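PDB 4H0N: DNMT2 from Spodoptera frugiperda, which probably methylates cytosine 38 in the anticodon loop of tRNA(Asp), using S-adenosyl-L-methionine as methyl donor, and also has DNA (cytosine-5)-methyltransferase activity. Local coordinates for residues G122-T127 with L160-T165; L131-L136 with Y143-L148; A217-I222 with Y240-G245; A261-N266 with E271-L276. The protein carries 3 engineered substitutions. One frame throughout, in Å; residues are numbered along the deposited sequence.

Interaction 1: G122-T127 with L160-T165; sequences GFENST and LRYYCT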
loop_
_atom_site.group_PDB
_atom_site.type_symbol
_atom_site.label_atom_id
_atom_site.label_comp_id
_atom_site.label_asym_id
_atom_site.label_seq_id
_atom_site.Cartn_x
_atom_site.Cartn_y
_atom_site.Cartn_z
ATOM N N GLY A 122 10.947 2.018 8.347
ATOM C CA GLY A 122 11.835 1.456 9.347
ATOM C C GLY A 122 12.605 0.266 8.817
ATOM O O GLY A 122 13.551 -0.205 9.452
ATOM N N PHE A 123 12.190 -0.227 7.653
ATOM C CA PHE A 123 12.932 -1.281 6.988
ATOM C C PHE A 123 14.370 -0.841 6.788
ATOM O O PHE A 123 15.290 -1.615 7.007
ATOM C CB PHE A 123 12.313 -1.639 5.641
ATOM C CG PHE A 123 13.049 -2.733 4.918
ATOM C CD1 PHE A 123 13.042 -4.031 5.408
ATOM C CD2 PHE A 123 13.752 -2.468 3.758
ATOM C CE1 PHE A 123 13.720 -5.046 4.751
ATOM C CE2 PHE A 123 14.430 -3.483 3.095
ATOM C CZ PHE A 123 14.414 -4.771 3.595
ATOM N N GLU A 124 14.559 0.419 6.408
ATOM C CA GLU A 124 15.894 0.939 6.119
ATOM C C GLU A 124 16.856 0.853 7.309
ATOM O O GLU A 124 18.073 0.980 7.144
ATOM C CB GLU A 124 15.820 2.383 5.598
ATOM C CG GLU A 124 15.555 3.452 6.657
ATOM C CD GLU A 124 14.100 3.512 7.090
ATOM O OE1 GLU A 124 13.296 2.675 6.623
ATOM O OE2 GLU A 124 13.763 4.403 7.899
ATOM N N ASN A 125 16.311 0.637 8.503
ATOM C CA ASN A 125 17.136 0.467 9.691
ATOM C C ASN A 125 17.267 -1.001 10.106
ATOM O O ASN A 125 17.931 -1.315 11.091
ATOM C CB ASN A 125 16.579 1.296 10.851
ATOM C CG ASN A 125 16.659 2.795 10.594
ATOM O OD1 ASN A 125 17.530 3.272 9.864
ATOM N ND2 ASN A 125 15.746 3.545 11.203
ATOM N N SER A 126 16.634 -1.893 9.346
ATOM C CA SER A 126 16.593 -3.313 9.675
ATOM C C SER A 126 17.838 -4.080 9.228
ATOM O O SER A 126 18.523 -3.670 8.291
ATOM C CB SER A 126 15.386 -3.954 9.010
ATOM O OG SER A 126 15.816 -4.887 8.038
ATOM N N THR A 127 18.115 -5.205 9.888
ATOM C CA THR A 127 19.219 -6.075 9.491
ATOM C C THR A 127 18.946 -6.694 8.132
ATOM O O THR A 127 19.873 -6.956 7.360
ATOM C CB THR A 127 19.447 -7.222 10.488
ATOM O OG1 THR A 127 18.188 -7.794 10.859
ATOM C CG2 THR A 127 20.162 -6.718 11.725
ATOM N N LEU A 160 3.688 6.814 4.550
ATOM C CA LEU A 160 5.135 6.752 4.558
ATOM C C LEU A 160 5.606 5.307 4.369
ATOM O O LEU A 160 5.280 4.422 5.161
ATOM C CB LEU A 160 5.665 7.335 5.868
ATOM C CG LEU A 160 7.171 7.568 5.976
ATOM C CD1 LEU A 160 7.703 8.332 4.761
ATOM C CD2 LEU A 160 7.486 8.310 7.257
ATOM N N ARG A 161 6.361 5.083 3.299
ATOM C CA ARG A 161 6.845 3.756 2.948
ATOM C C ARG A 161 8.294 3.800 2.464
ATOM O O ARG A 161 8.773 4.821 1.960
ATOM C CB ARG A 161 5.976 3.152 1.850
ATOM C CG ARG A 161 4.553 2.861 2.262
ATOM C CD ARG A 161 4.538 1.852 3.381
ATOM N NE ARG A 161 3.268 1.139 3.472
ATOM C CZ ARG A 161 2.255 1.508 4.250
ATOM N NH1 ARG A 161 2.354 2.595 5.004
ATOM N NH2 ARG A 161 1.139 0.790 4.272
ATOM N N TYR A 162 8.983 2.676 2.620
ATOM C CA TYR A 162 10.327 2.505 2.097
ATOM C C TYR A 162 10.242 2.004 0.667
ATOM O O TYR A 162 9.397 1.168 0.349
ATOM C CB TYR A 162 11.092 1.494 2.951
ATOM C CG TYR A 162 12.385 1.010 2.339
ATOM C CD1 TYR A 162 13.588 1.652 2.607
ATOM C CD2 TYR A 162 12.408 -0.099 1.498
ATOM C CE1 TYR A 162 14.776 1.204 2.052
ATOM C CE2 TYR A 162 13.583 -0.547 0.937
ATOM C CZ TYR A 162 14.763 0.102 1.218
ATOM O OH TYR A 162 15.932 -0.353 0.654
ATOM N N TYR A 163 11.128 2.502 -0.190
ATOM C CA TYR A 163 11.222 1.999 -1.557
ATOM C C TYR A 163 12.663 1.802 -1.984
ATOM O O TYR A 163 13.554 2.547 -1.580
ATOM C CB TYR A 163 10.547 2.945 -2.543
ATOM C CG TYR A 163 9.069 3.107 -2.318
ATOM C CD1 TYR A 163 8.161 2.223 -2.888
ATOM C CD2 TYR A 163 8.576 4.147 -1.536
ATOM C CE1 TYR A 163 6.802 2.375 -2.690
ATOM C CE2 TYR A 163 7.219 4.302 -1.328
ATOM C CZ TYR A 163 6.339 3.415 -1.910
ATOM O OH TYR A 163 4.989 3.563 -1.713
ATOM N N CYS A 164 12.878 0.792 -2.815
ATOM C CA CYS A 164 14.176 0.571 -3.418
ATOM C C CYS A 164 14.013 0.282 -4.905
ATOM O O CYS A 164 13.335 -0.672 -5.291
ATOM C CB CYS A 164 14.891 -0.590 -2.725
ATOM S SG CYS A 164 16.529 -0.932 -3.402
ATOM N N THR A 165 14.608 1.126 -5.739
ATOM C CA THR A 165 14.661 0.860 -7.172
ATOM C C THR A 165 16.043 0.314 -7.509
ATOM O O THR A 165 17.022 1.055 -7.529
ATOM C CB THR A 165 14.357 2.119 -8.008
ATOM O OG1 THR A 165 15.099 3.230 -7.494
ATOM C CG2 THR A 165 12.874 2.449 -7.953
#

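Interaction 2: L131-L136 with Y143-L148; sequences LFIDKL and YQEFLL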
loop_
_atom_site.group_PDB
_atom_site.type_symbol
_atom_site.label_atom_id
_atom_site.label_comp_id
_atom_site.label_asym_id
_atom_site.label_seq_id
_atom_site.Cartn_x
_atom_site.Cartn_y
_atom_site.Cartn_z
ATOM N N LEU A 131 21.282 -6.620 4.639
ATOM C CA LEU A 131 21.620 -7.833 3.913
ATOM C C LEU A 131 21.153 -7.718 2.480
ATOM O O LEU A 131 21.875 -8.081 1.553
ATOM C CB LEU A 131 20.946 -9.043 4.547
ATOM C CG LEU A 131 21.471 -10.378 4.025
ATOM C CD1 LEU A 131 22.871 -10.613 4.566
ATOM C CD2 LEU A 131 20.542 -11.517 4.399
ATOM N N PHE A 132 19.936 -7.216 2.309
ATOM C CA PHE A 132 19.327 -7.120 0.992
ATOM C C PHE A 132 20.116 -6.217 0.052
ATOM O O PHE A 132 20.321 -6.548 -1.112
ATOM C CB PHE A 132 17.888 -6.630 1.105
ATOM C CG PHE A 132 17.327 -6.136 -0.186
ATOM C CD1 PHE A 132 16.966 -7.026 -1.185
ATOM C CD2 PHE A 132 17.167 -4.777 -0.410
ATOM C CE1 PHE A 132 16.452 -6.569 -2.383
ATOM C CE2 PHE A 132 16.657 -4.315 -1.603
ATOM C CZ PHE A 132 16.297 -5.209 -2.591
ATOM N N ILE A 133 20.552 -5.074 0.564
ATOM C CA ILE A 133 21.360 -4.143 -0.212
ATOM C C ILE A 133 22.697 -4.787 -0.547
ATOM O O ILE A 133 23.223 -4.644 -1.655
ATOM C CB ILE A 133 21.608 -2.836 0.576
ATOM C CG1 ILE A 133 20.310 -2.028 0.695
ATOM C CG2 ILE A 133 22.725 -2.009 -0.057
ATOM C CD1 ILE A 133 19.554 -1.851 -0.614
ATOM N N ASP A 134 23.233 -5.505 0.431
ATOM C CA ASP A 134 24.502 -6.198 0.295
ATOM C C ASP A 134 24.454 -7.249 -0.811
ATOM O O ASP A 134 25.447 -7.480 -1.499
ATOM C CB ASP A 134 24.861 -6.867 1.614
ATOM C CG ASP A 134 26.212 -7.524 1.576
ATOM O OD1 ASP A 134 27.192 -6.857 1.972
ATOM O OD2 ASP A 134 26.291 -8.698 1.150
ATOM N N LYS A 135 23.299 -7.886 -0.973
ATOM C CA LYS A 135 23.140 -8.885 -2.017
ATOM C C LYS A 135 23.032 -8.213 -3.380
ATOM O O LYS A 135 23.439 -8.781 -4.390
ATOM C CB LYS A 135 21.919 -9.774 -1.762
ATOM C CG LYS A 135 21.912 -11.052 -2.592
ATOM C CD LYS A 135 23.155 -11.875 -2.283
ATOM C CE LYS A 135 23.440 -12.932 -3.341
ATOM N NZ LYS A 135 22.478 -14.065 -3.307
ATOM N N LEU A 136 22.481 -7.005 -3.407
ATOM C CA LEU A 136 22.408 -6.241 -4.649
ATOM C C LEU A 136 23.807 -5.907 -5.189
ATOM O O LEU A 136 24.110 -6.171 -6.356
ATOM C CB LEU A 136 21.593 -4.959 -4.461
ATOM C CG LEU A 136 20.095 -5.084 -4.165
ATOM C CD1 LEU A 136 19.457 -3.703 -4.071
ATOM C CD2 LEU A 136 19.394 -5.916 -5.222
ATOM N N TYR A 143 21.355 0.980 -7.223
ATOM C CA TYR A 143 20.074 1.218 -6.564
ATOM C C TYR A 143 19.890 2.619 -5.994
ATOM O O TYR A 143 20.844 3.370 -5.808
ATOM C CB TYR A 143 19.906 0.211 -5.431
ATOM C CG TYR A 143 20.968 0.347 -4.365
ATOM C CD1 TYR A 143 20.745 1.117 -3.234
ATOM C CD2 TYR A 143 22.204 -0.278 -4.500
ATOM C CE1 TYR A 143 21.715 1.252 -2.260
ATOM C CE2 TYR A 143 23.180 -0.151 -3.528
ATOM C CZ TYR A 143 22.929 0.615 -2.411
ATOM O OH TYR A 143 23.889 0.753 -1.439
ATOM N N GLN A 144 18.640 2.949 -5.709
ATOM C CA GLN A 144 18.316 4.101 -4.895
ATOM C C GLN A 144 17.232 3.725 -3.881
ATOM O O GLN A 144 16.232 3.095 -4.235
ATOM C CB GLN A 144 17.838 5.253 -5.767
ATOM C CG GLN A 144 17.483 6.491 -4.977
ATOM C CD GLN A 144 18.682 7.092 -4.273
ATOM O OE1 GLN A 144 19.515 7.754 -4.896
ATOM N NE2 GLN A 144 18.777 6.871 -2.965
ATOM N N GLU A 145 17.444 4.093 -2.620
ATOM C CA GLU A 145 16.424 3.922 -1.592
ATOM C C GLU A 145 15.618 5.202 -1.403
ATOM O O GLU A 145 16.161 6.302 -1.458
ATOM C CB GLU A 145 17.062 3.529 -0.263
ATOM C CG GLU A 145 17.808 2.217 -0.296
ATOM C CD GLU A 145 18.294 1.797 1.075
ATOM O OE1 GLU A 145 19.015 2.588 1.720
ATOM O OE2 GLU A 145 17.944 0.680 1.511
ATOM N N PHE A 146 14.317 5.055 -1.174
ATOM C CA PHE A 146 13.453 6.204 -0.935
ATOM C C PHE A 146 12.662 6.039 0.357
ATOM O O PHE A 146 12.455 4.928 0.837
ATOM C CB PHE A 146 12.448 6.379 -2.072
ATOM C CG PHE A 146 13.067 6.577 -3.429
ATOM C CD1 PHE A 146 13.412 5.489 -4.212
ATOM C CD2 PHE A 146 13.255 7.850 -3.943
ATOM C CE1 PHE A 146 13.956 5.670 -5.467
ATOM C CE2 PHE A 146 13.797 8.036 -5.195
ATOM C CZ PHE A 146 14.144 6.947 -5.958
ATOM N N LEU A 147 12.224 7.163 0.909
ATOM C CA LEU A 147 11.200 7.178 1.944
ATOM C C LEU A 147 10.147 8.197 1.519
ATOM O O LEU A 147 10.277 9.398 1.776
ATOM C CB LEU A 147 11.786 7.527 3.313
ATOM C CG LEU A 147 12.391 6.380 4.127
ATOM C CD1 LEU A 147 13.044 6.901 5.399
ATOM C CD2 LEU A 147 11.339 5.322 4.461
ATOM N N LEU A 148 9.110 7.706 0.852
ATOM C CA LEU A 148 8.120 8.566 0.232
ATOM C C LEU A 148 6.751 8.468 0.867
ATOM O O LEU A 148 6.313 7.406 1.318
ATOM C CB LEU A 148 7.989 8.239 -1.244
ATOM C CG LEU A 148 9.255 8.466 -2.053
ATOM C CD1 LEU A 148 8.997 8.121 -3.501
ATOM C CD2 LEU A 148 9.711 9.908 -1.915
#

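Interaction 3: A217-I222 with Y240-G245; sequences AKVFDI and YADGTG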
loop_
_atom_site.group_PDB
_atom_site.type_symbol
_atom_site.label_atom_id
_atom_site.label_comp_id
_atom_site.label_asym_id
_atom_site.label_seq_id
_atom_site.Cartn_x
_atom_site.Cartn_y
_atom_site.Cartn_z
ATOM N N ALA A 217 -14.338 8.891 20.305
ATOM C CA ALA A 217 -14.298 10.073 19.446
ATOM C C ALA A 217 -13.081 10.972 19.666
ATOM O O ALA A 217 -12.679 11.703 18.764
ATOM C CB ALA A 217 -15.584 10.876 19.591
ATOM N N LYS A 218 -12.486 10.907 20.853
ATOM C CA LYS A 218 -11.408 11.827 21.203
ATOM C C LYS A 218 -10.139 11.651 20.371
ATOM O O LYS A 218 -9.324 12.570 20.281
ATOM C CB LYS A 218 -11.078 11.741 22.695
ATOM C CG LYS A 218 -11.711 12.840 23.541
ATOM C CD LYS A 218 -11.569 14.205 22.866
ATOM C CE LYS A 218 -11.437 15.333 23.887
ATOM N NZ LYS A 218 -12.000 16.629 23.387
ATOM N N VAL A 219 -9.974 10.485 19.756
ATOM C CA VAL A 219 -8.746 10.198 19.019
ATOM C C VAL A 219 -8.981 9.997 17.528
ATOM O O VAL A 219 -8.122 9.475 16.820
ATOM C CB VAL A 219 -8.040 8.957 19.575
ATOM C CG1 VAL A 219 -7.483 9.238 20.961
ATOM C CG2 VAL A 219 -9.000 7.773 19.598
ATOM N N PHE A 220 -10.154 10.402 17.062
ATOM C CA PHE A 220 -10.465 10.367 15.644
ATOM C C PHE A 220 -9.732 11.493 14.946
ATOM O O PHE A 220 -9.575 12.575 15.507
ATOM C CB PHE A 220 -11.966 10.547 15.428
ATOM C CG PHE A 220 -12.757 9.282 15.573
ATOM C CD1 PHE A 220 -12.233 8.068 15.164
ATOM C CD2 PHE A 220 -14.034 9.307 16.108
ATOM C CE1 PHE A 220 -12.967 6.901 15.291
ATOM C CE2 PHE A 220 -14.772 8.142 16.244
ATOM C CZ PHE A 220 -14.236 6.937 15.837
ATOM N N ASP A 221 -9.269 11.235 13.727
ATOM C CA ASP A 221 -8.846 12.312 12.842
ATOM C C ASP A 221 -9.933 12.532 11.810
ATOM O O ASP A 221 -10.245 11.636 11.030
ATOM C CB ASP A 221 -7.539 11.994 12.122
ATOM C CG ASP A 221 -7.150 13.087 11.137
ATOM O OD1 ASP A 221 -6.886 12.771 9.957
ATOM O OD2 ASP A 221 -7.120 14.271 11.540
ATOM N N ILE A 222 -10.508 13.726 11.801
ATOM C CA ILE A 222 -11.623 13.999 10.915
ATOM C C ILE A 222 -11.190 14.700 9.635
ATOM O O ILE A 222 -10.307 15.559 9.650
ATOM C CB ILE A 222 -12.699 14.843 11.617
ATOM C CG1 ILE A 222 -12.824 14.423 13.084
ATOM C CG2 ILE A 222 -14.028 14.738 10.870
ATOM C CD1 ILE A 222 -14.168 13.860 13.462
ATOM N N TYR A 240 -11.137 -0.742 14.797
ATOM C CA TYR A 240 -10.820 0.074 15.955
ATOM C C TYR A 240 -10.857 1.512 15.495
ATOM O O TYR A 240 -10.858 1.788 14.296
ATOM C CB TYR A 240 -9.439 -0.273 16.498
ATOM C CG TYR A 240 -9.257 -1.752 16.705
ATOM C CD1 TYR A 240 -9.843 -2.397 17.786
ATOM C CD2 TYR A 240 -8.508 -2.510 15.814
ATOM C CE1 TYR A 240 -9.685 -3.760 17.979
ATOM C CE2 TYR A 240 -8.343 -3.874 15.995
ATOM C CZ TYR A 240 -8.932 -4.494 17.080
ATOM O OH TYR A 240 -8.772 -5.851 17.268
ATOM N N ALA A 241 -10.876 2.431 16.447
ATOM C CA ALA A 241 -11.212 3.811 16.143
ATOM C C ALA A 241 -9.985 4.622 15.787
ATOM O O ALA A 241 -10.084 5.787 15.406
ATOM C CB ALA A 241 -11.903 4.428 17.334
ATOM N N ASP A 242 -8.822 3.998 15.891
ATOM C CA ASP A 242 -7.648 4.781 16.204
ATOM C C ASP A 242 -6.315 4.340 15.596
ATOM O O ASP A 242 -5.811 3.248 15.877
ATOM C CB ASP A 242 -7.543 4.841 17.718
ATOM C CG ASP A 242 -6.345 5.581 18.167
ATOM O OD1 ASP A 242 -6.391 6.822 18.128
ATOM O OD2 ASP A 242 -5.364 4.914 18.544
ATOM N N GLY A 243 -5.741 5.228 14.785
ATOM C CA GLY A 243 -4.487 4.969 14.107
ATOM C C GLY A 243 -4.738 4.245 12.804
ATOM O O GLY A 243 -3.823 4.028 12.016
ATOM N N THR A 244 -5.999 3.899 12.570
ATOM C CA THR A 244 -6.370 3.034 11.458
ATOM C C THR A 244 -6.715 3.799 10.183
ATOM O O THR A 244 -6.703 3.233 9.089
ATOM C CB THR A 244 -7.576 2.185 11.832
ATOM O OG1 THR A 244 -8.706 3.043 12.019
ATOM C CG2 THR A 244 -7.300 1.414 13.121
ATOM N N GLY A 245 -7.032 5.080 10.324
ATOM C CA GLY A 245 -7.380 5.894 9.178
ATOM C C GLY A 245 -8.246 7.071 9.572
ATOM O O GLY A 245 -8.699 7.162 10.712
HETATM O O HOH W 1 -6.826 8.292 14.755
#

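Interaction 4: A261-N266 with E271-L276; sequences AAAAQN and EKFVEL. Engineered in segment 261-266: Ala261 (natural residue Glu), Ala262 (natural residue Glu), Ala264 (natural residue Lys).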
loop_
_atom_site.group_PDB
_atom_site.type_symbol
_atom_site.label_atom_id
_atom_site.label_comp_id
_atom_site.label_asym_id
_atom_site.label_seq_id
_atom_site.Cartn_x
_atom_site.Cartn_y
_atom_site.Cartn_z
ATOM N N ALA A 261 -16.596 20.475 22.057
ATOM C CA ALA A 261 -16.614 21.313 23.251
ATOM C C ALA A 261 -17.777 20.938 24.162
ATOM O O ALA A 261 -17.611 20.808 25.375
ATOM C CB ALA A 261 -16.699 22.779 22.867
ATOM N N ALA A 262 -18.955 20.771 23.570
ATOM C CA ALA A 262 -20.143 20.406 24.328
ATOM C C ALA A 262 -19.994 19.007 24.925
ATOM O O ALA A 262 -20.497 18.731 26.010
ATOM C CB ALA A 262 -21.378 20.493 23.448
ATOM N N ALA A 263 -19.287 18.132 24.216
ATOM C CA ALA A 263 -19.032 16.782 24.706
ATOM C C ALA A 263 -17.966 16.774 25.793
ATOM O O ALA A 263 -17.798 15.777 26.494
ATOM C CB ALA A 263 -18.618 15.876 23.570
ATOM N N ALA A 264 -17.245 17.884 25.928
ATOM C CA ALA A 264 -16.200 18.000 26.943
ATOM C C ALA A 264 -16.789 18.225 28.332
ATOM O O ALA A 264 -16.158 17.907 29.341
ATOM C CB ALA A 264 -15.221 19.113 26.586
ATOM N N GLN A 265 -17.998 18.776 28.380
ATOM C CA GLN A 265 -18.690 18.993 29.644
ATOM C C GLN A 265 -19.537 17.772 29.969
ATOM O O GLN A 265 -20.639 17.895 30.507
ATOM C CB GLN A 265 -19.594 20.220 29.559
ATOM C CG GLN A 265 -18.929 21.457 29.001
ATOM C CD GLN A 265 -19.932 22.406 28.383
ATOM O OE1 GLN A 265 -19.750 22.877 27.259
ATOM N NE2 GLN A 265 -21.010 22.681 29.109
ATOM N N ASN A 266 -19.024 16.595 29.628
ATOM C CA ASN A 266 -19.747 15.355 29.857
ATOM C C ASN A 266 -18.826 14.208 30.235
ATOM O O ASN A 266 -17.600 14.317 30.140
ATOM C CB ASN A 266 -20.547 14.967 28.616
ATOM C CG ASN A 266 -21.772 15.821 28.431
ATOM O OD1 ASN A 266 -22.834 15.522 28.970
ATOM N ND2 ASN A 266 -21.632 16.900 27.674
ATOM N N GLU A 271 -23.431 8.502 27.556
ATOM C CA GLU A 271 -24.669 8.491 26.781
ATOM C C GLU A 271 -24.909 9.840 26.116
ATOM O O GLU A 271 -25.175 9.915 24.915
ATOM C CB GLU A 271 -25.848 8.155 27.690
ATOM C CG GLU A 271 -27.084 7.655 26.962
ATOM C CD GLU A 271 -27.094 6.145 26.820
ATOM O OE1 GLU A 271 -26.127 5.504 27.283
ATOM O OE2 GLU A 271 -28.065 5.600 26.251
ATOM N N LYS A 272 -24.808 10.900 26.915
ATOM C CA LYS A 272 -24.968 12.269 26.438
ATOM C C LYS A 272 -23.799 12.667 25.535
ATOM O O LYS A 272 -23.946 13.477 24.618
ATOM C CB LYS A 272 -25.065 13.225 27.629
ATOM C CG LYS A 272 -25.349 14.664 27.252
ATOM C CD LYS A 272 -26.664 15.141 27.844
ATOM C CE LYS A 272 -27.052 16.495 27.280
ATOM N NZ LYS A 272 -28.128 17.147 28.075
ATOM N N PHE A 273 -22.635 12.094 25.817
ATOM C CA PHE A 273 -21.442 12.284 25.000
ATOM C C PHE A 273 -21.684 11.768 23.579
ATOM O O PHE A 273 -21.336 12.435 22.610
ATOM C CB PHE A 273 -20.267 11.559 25.666
ATOM C CG PHE A 273 -18.986 11.576 24.879
ATOM C CD1 PHE A 273 -18.020 12.539 25.121
ATOM C CD2 PHE A 273 -18.721 10.592 23.933
ATOM C CE1 PHE A 273 -16.826 12.540 24.412
ATOM C CE2 PHE A 273 -17.533 10.590 23.219
ATOM C CZ PHE A 273 -16.584 11.562 23.463
ATOM N N VAL A 274 -22.299 10.589 23.465
ATOM C CA VAL A 274 -22.530 9.938 22.168
ATOM C C VAL A 274 -23.620 10.606 21.318
ATOM O O VAL A 274 -23.474 10.706 20.096
ATOM C CB VAL A 274 -22.828 8.412 22.332
ATOM C CG1 VAL A 274 -23.434 7.814 21.071
ATOM C CG2 VAL A 274 -21.566 7.655 22.733
ATOM N N GLU A 275 -24.698 11.066 21.953
ATOM C CA GLU A 275 -25.784 11.722 21.222
ATOM C C GLU A 275 -25.287 12.944 20.449
ATOM O O GLU A 275 -25.760 13.225 19.346
ATOM C CB GLU A 275 -26.944 12.111 22.147
ATOM C CG GLU A 275 -26.648 13.268 23.100
ATOM C CD GLU A 275 -27.848 14.177 23.313
ATOM O OE1 GLU A 275 -28.691 14.269 22.397
ATOM O OE2 GLU A 275 -27.946 14.801 24.390
ATOM N N LEU A 276 -24.323 13.657 21.023
ATOM C CA LEU A 276 -23.755 14.822 20.360
ATOM C C LEU A 276 -22.938 14.415 19.134
ATOM O O LEU A 276 -22.978 15.082 18.102
ATOM C CB LEU A 276 -22.898 15.629 21.335
ATOM C CG LEU A 276 -23.630 16.157 22.568
ATOM C CD1 LEU A 276 -22.729 17.069 23.384
ATOM C CD2 LEU A 276 -24.906 16.875 22.159
#

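Interaction 1: G122-T127 with L160-T165
Phe123 turns the edge of its ring onto a face of the Tyr162 ring. The pair is a T-shaped stack, with centroids 5.0 Å apart and planes at 65°. One ring edge does the touching: CD2 of Phe123 lies 3.4 Å from CE2 of Tyr162, over the tyrosine face but shifted toward its rim. Both side chains reach out with CG anti to the backbone N (chi1 -180° for Phe123, 167° for Tyr162), and this brings the two rings together between loop and strand. Glu124 adds a second, oblique contact. Its CB is 3.8 Å from CD1 of Tyr162. From there the glutamate chain bends at chi2 and folds back. OE1 accepts a bond from N of Gly122 at 3.0 Å on its syn side, and OE2 forms a salt bridge with Lys121. The carboxylate plane runs nearly parallel to the tyrosine ring. An alanine in place of Tyr162 would remove the ring, so the Phe123 edge would probably lose its aromatic face and Glu145, the hydrogen-bond partner of the phenol, would lose that mate. Phe123 lies about 7 Å, side chain to side chain, from Cys79, the probable catalytic cysteine. The contact sets the loop after strand 114-119 on strand 161-168. Strands 114-119 and 141-148 flank that strand in the sheet, and the side chains of Phe123 and Tyr162 both touch Arg129 of helix 127-138.

Interaction 2: L131-L136 with Y143-L148
OE2 of Glu145 is gripped by two groups from outside this contact, a salt bridge from NE of Arg129 and a hydrogen bond from OH of Tyr162, while Ile133 packs against it from the helix. CD1 of Ile133 is 3.7 Å from OE2 of Glu145, so an apolar branch lies beside the buried carboxylate. The glutamate chain is extended beyond CG and meets the isoleucine coming from the opposite direction. Arg129 would probably help to keep the carboxylate ionised.

Ile133 carries most of the helix side. Its two branches divide over the Tyr143 ring, and the side chains cross at about a right angle. CG2 is 3.5 Å from CZ of Tyr143, near the phenol end. CD1 lies over a ring face, shifted toward the rim, 4.1 Å from CE1 of Tyr143. Tyr143 holds its CG between the backbone N and the carbonyl carbon (chi1 62°), and the ring rises toward the helix. One turn on, CD1 of Leu136 meets CB of Tyr143 at 4.2 Å. Arg177 makes a cation-pi contact with the same tyrosine ring.

Tyr143 and Glu145 alternate along the strand with Gln144, whose side chain starts out away from the helix. The helix and strand segments run nearly antiparallel, at 160°, with their axes 10.8 Å apart at closest approach. Helix 127-138 packs on one face of strand 141-148. This is the helix-on-sheet layering of the Rossmann-like class I methyltransferase fold, here over the antiparallel pair 161-168 and 141-148 at one edge of the sheet.

Interaction 3: A217-I222 with Y240-G245
This is a partly buried loop-to-loop contact, Val219 and Phe220 against Ala241 and Asp242, away from the cofactor pocket and the probable active-site cysteine. Segment 217-222 leads into the short strand 222-223, and segment 240-245 leads toward its parallel neighbour 247-248. Phe220 and Ala241 form its apolar part. The phenylalanine presents its ring edge, and CE1 of Phe220 is 3.4 Å from CB of Ala241. The carbonyl O of Ala241 lies near the ring plane at the same edge, facing the aromatic C-H groups. Tyr260 of helix 253-262 also touches the Phe220 side chain.

Val219 and Asp242 make the more exposed part. Their side chains cross at about a right angle, with OD1 of Asp242 beside CB and CG2 of Val219. Asp242 has CG anti to its backbone N (chi1 178°), which carries the carboxylate over to the valine. A water links the backbones: it donates to O of Val219 at 2.7 Å and accepts from N of Gly243 at 3.3 Å. Residues 240-242 are poorly ordered, so their part is less certain.

Asp221 pairs with Arg229, and its backbone bonds to Ile247. The loops meet at a two-stranded parallel sheet, probably part of the target-recognition region that C5-methyltransferases carry beside the catalytic domain.

Interaction 4: A261-N266 with E271-L276
Phe273 directs its ring edge at Ala263, the residue nearest to it across the segments. CD1 of Phe273 is 3.7 Å from CB of Ala263, and the carbonyl O of Ala263 lies near the ring plane at that edge. The ring gets there with CG placed opposite the backbone N (chi1 175°). It also touches Ala217 and meets the ring of Phe277. Leu276, one turn later, takes a different rotamer, with CG beside its backbone N (chi1 -60°). Its CD1 branch does the touching: it is 3.7 Å from CB of Ala262 and the same distance from N of Ala263.

Asn266 closes the other end. Its OD1 is 3.2 Å from CG of Lys272, lying against the aliphatic base of that side chain. The lysine chain bends at chi2 (118°) and carries its amino end away. The amide of Asn266 turns back to its own segment, where ND2 makes a weak bond to O of Ala262.

A serine in place of Phe273 would be too short to reach Ala263 and would probably open a gap beside Ala217 and Phe277. The chemistry is thus mainly apolar, Ala263 against Phe273 and Leu276, with the amide of Asn266 at one end of the contact. The Ala262 methyl is engineered, replacing a natural glutamate. Apolar packing, and not paired charges, joins segment 261-266 to helix 271-278.

From the N terminus, interaction 1 comes first and closes a loop of 32 residues between the turn after strand 114-119 and strand 161-168. Interaction 2 is nested inside that loop, joining helix 127-138 to strand 141-148 across 6 residues. The two touch directly, because strands 141-148 and 161-168 are neighbours in the large sheet. Interaction 3 follows in series, closes a loop of 17 residues and brings together the approaches to strands 222-223 and 247-248. Interaction 4 comes last, a short closure over 4 residues between helices 253-262 and 271-278. It touches interaction 3 where Ala217 packs on Phe273. Interactions 2 and 4 lie on opposite sides of the chain's centre, about 50 Å apart between centres.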